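Local coordinates for protein adenylate cyclase (Hippeastrum hybrid cultivar, PDB 6YP4) that hydrolyses triphosphate, its dominant activity despite the adenylyl cyclase name, and belongs to the CYTH family of triphosphate-binding, probably metal-dependent enzymes, at residues S194-A197 against V198-G202. Residues are numbered along the deposited sequence; the frame is centred on the assembly and turned at random.
Sequences SKFA and VFRSG. With GCP (phosphomethylphosphonic acid guanylate ester), chain B.
F196 and R200 meet one turn apart on the helix 195-201, where four successive i to i+4 bonds run from V198, F199, R200 and S201 back to S194, K195, F196 and A197; the R200 N to F196 O bond is the straightest, 173° at the hydrogen. At the start S194 is the N-cap: its OG accepts from A197 N at 3.1 Å. Side by side with the F196 ring, the R200 chain lays its CG over one face in a CH-pi contact, 4.0 Å from the ring centroid and 17° off the normal, displaced toward the rim. F196 CG is anti to the backbone N, which stands the ring out from the helix; R200 CB and CG turn back along the helix to meet it, and the guanidinium plane stays within 23° of the ring plane. An alanine in place of F196 would probably leave R200 CG without the aromatic face beneath it and the arginine chain freer to turn. F199 approaches the same ring obliquely, CD1 to CD1 at 4.5 Å, and F36 meets it from outside the helix. At the other end S201 OG donates to V198 O at 2.9 Å, and N of G202, the first residue past the helix, with positive phi, reaches that oxygen from the same face while also bonding F199 O. The K195 chain, bent at its last torsion, gives a hydrogen bond from NZ to O2G of the GTP analogue GCP, 3.2 Å. Salt bridges to D151, E162 and E164 also hold NZ, and probably fix its position beside the terminal phosphate. The C-terminal helix thus delivers K195 from its first turn to the phosphate-binding site of the CYTH triphosphate tunnel, whose antiparallel strands contribute R52, R54, K67 and R137.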
loop_
_atom_site.group_PDB
_atom_site.type_symbol
_atom_site.label_atom_id
_atom_site.label_comp_id
_atom_site.label_asym_id
_atom_site.label_seq_id
_atom_site.Cartn_x
_atom_site.Cartn_y
_atom_site.Cartn_z
ATOM N N SER A 194 -0.500 8.126 -19.731
ATOM C CA SER A 194 0.156 7.977 -18.431
ATOM C C SER A 194 0.947 9.234 -18.071
ATOM O O SER A 194 1.211 10.093 -18.917
ATOM C CB SER A 194 1.105 6.781 -18.450
ATOM O OG SER A 194 2.086 6.963 -19.464
ATOM N N LYS A 195 1.373 9.334 -16.801
ATOM C CA LYS A 195 2.233 10.460 -16.444
ATOM C C LYS A 195 3.566 10.389 -17.176
ATOM O O LYS A 195 4.135 11.426 -17.536
ATOM C CB LYS A 195 2.467 10.544 -14.935
ATOM C CG LYS A 195 1.217 10.524 -14.122
ATOM C CD LYS A 195 1.541 10.379 -12.654
ATOM C CE LYS A 195 0.427 10.961 -11.846
ATOM N NZ LYS A 195 -0.612 9.917 -11.702
ATOM N N PHE A 196 4.080 9.180 -17.413
ATOM C CA PHE A 196 5.354 9.064 -18.120
ATOM C C PHE A 196 5.226 9.603 -19.533
ATOM O O PHE A 196 6.058 10.394 -19.987
ATOM C CB PHE A 196 5.826 7.607 -18.140
ATOM C CG PHE A 196 7.148 7.395 -18.838
ATOM C CD1 PHE A 196 8.308 7.983 -18.360
ATOM C CD2 PHE A 196 7.229 6.590 -19.970
ATOM C CE1 PHE A 196 9.532 7.772 -19.000
ATOM C CE2 PHE A 196 8.452 6.373 -20.610
ATOM C CZ PHE A 196 9.601 6.969 -20.123
ATOM N N ALA A 197 4.173 9.190 -20.236
ATOM C CA ALA A 197 3.935 9.670 -21.593
ATOM C C ALA A 197 3.808 11.186 -21.633
ATOM O O ALA A 197 4.351 11.838 -22.535
ATOM C CB ALA A 197 2.674 9.013 -22.161
ATOM N N VAL A 198 3.074 11.761 -20.677
ATOM C CA VAL A 198 2.902 13.212 -20.628
ATOM C C VAL A 198 4.241 13.898 -20.371
ATOM O O VAL A 198 4.571 14.916 -21.001
ATOM C CB VAL A 198 1.851 13.589 -19.564
ATOM C CG1 VAL A 198 1.881 15.076 -19.300
ATOM C CG2 VAL A 198 0.448 13.149 -20.002
ATOM N N PHE A 199 5.026 13.355 -19.435
ATOM C CA PHE A 199 6.363 13.880 -19.184
ATOM C C PHE A 199 7.177 13.937 -20.468
ATOM O O PHE A 199 7.654 15.007 -20.865
ATOM C CB PHE A 199 7.070 13.018 -18.136
ATOM C CG PHE A 199 8.538 13.310 -17.998
ATOM C CD1 PHE A 199 9.480 12.315 -18.252
ATOM C CD2 PHE A 199 8.976 14.570 -17.605
ATOM C CE1 PHE A 199 10.833 12.563 -18.121
ATOM C CE2 PHE A 199 10.343 14.835 -17.467
ATOM C CZ PHE A 199 11.269 13.828 -17.729
ATOM N N ARG A 200 7.317 12.794 -21.152
ATOM C CA ARG A 200 8.132 12.748 -22.367
ATOM C C ARG A 200 7.582 13.662 -23.453
ATOM O O ARG A 200 8.358 14.228 -24.234
ATOM C CB ARG A 200 8.231 11.310 -22.888
ATOM C CG ARG A 200 8.863 10.323 -21.901
ATOM C CD ARG A 200 10.333 10.658 -21.636
ATOM N NE ARG A 200 11.219 10.107 -22.660
ATOM C CZ ARG A 200 12.393 10.633 -23.000
ATOM N NH1 ARG A 200 12.820 11.740 -22.403
ATOM N NH2 ARG A 200 13.131 10.063 -23.949
ATOM N N SER A 201 6.257 13.824 -23.522
ATOM C CA SER A 201 5.666 14.668 -24.554
ATOM C C SER A 201 5.990 16.142 -24.334
ATOM O O SER A 201 5.982 16.928 -25.290
ATOM C CB SER A 201 4.154 14.465 -24.591
ATOM O OG SER A 201 3.513 15.342 -23.678
ATOM N N GLY A 202 6.256 16.542 -23.095
ATOM C CA GLY A 202 6.610 17.918 -22.827
ATOM C C GLY A 202 5.462 18.899 -22.826
ATOM O O GLY A 202 5.707 20.109 -22.783
HETATM P PG GCP B . 0.449 6.053 -12.198
HETATM O O1G GCP B . -0.872 6.420 -12.807
HETATM O O2G GCP B . 1.058 7.245 -11.493
HETATM O O3G GCP B . 1.381 5.556 -13.276
HETATM C C3B GCP B . 0.157 4.727 -10.976
HETATM P PB GCP B . 1.792 4.207 -10.274
HETATM O O1B GCP B . 2.872 4.158 -11.317
HETATM O O2B GCP B . 2.177 5.080 -9.106
HETATM O O3A GCP B . 1.547 2.677 -9.724
HETATM P PA GCP B . 2.668 1.987 -8.738
HETATM O O1A GCP B . 2.837 0.554 -9.211
HETATM O O2A GCP B . 3.965 2.748 -8.915
HETATM O "O5'" GCP B . 2.166 2.091 -7.130
HETATM C "C5'" GCP B . 0.827 2.483 -6.856
HETATM C "C4'" GCP B . -0.210 1.388 -7.352
HETATM O "O4'" GCP B . 0.180 -0.074 -6.975
HETATM C "C3'" GCP B . -1.334 1.590 -6.779
HETATM O "O3'" GCP B . -2.412 1.440 -7.736
HETATM C "C2'" GCP B . -1.443 0.519 -5.494
HETATM O "O2'" GCP B . -2.802 -0.036 -5.333
HETATM C "C1'" GCP B . -0.563 -0.395 -5.635
HETATM N N9 GCP B . 0.403 -0.361 -4.465
HETATM C C8 GCP B . 1.564 0.298 -4.560
HETATM N N7 GCP B . 2.231 0.175 -3.398
HETATM C C5 GCP B . 1.474 -0.566 -2.573
HETATM C C6 GCP B . 1.669 -1.001 -1.264
HETATM O O6 GCP B . 2.663 -0.712 -0.685
HETATM N N1 GCP B . 0.740 -1.744 -0.662
HETATM C C2 GCP B . -0.399 -2.075 -1.328
HETATM N N2 GCP B . -1.344 -2.890 -0.568
HETATM N N3 GCP B . -0.593 -1.649 -2.606
HETATM C C4 GCP B . 0.346 -0.896 -3.227
#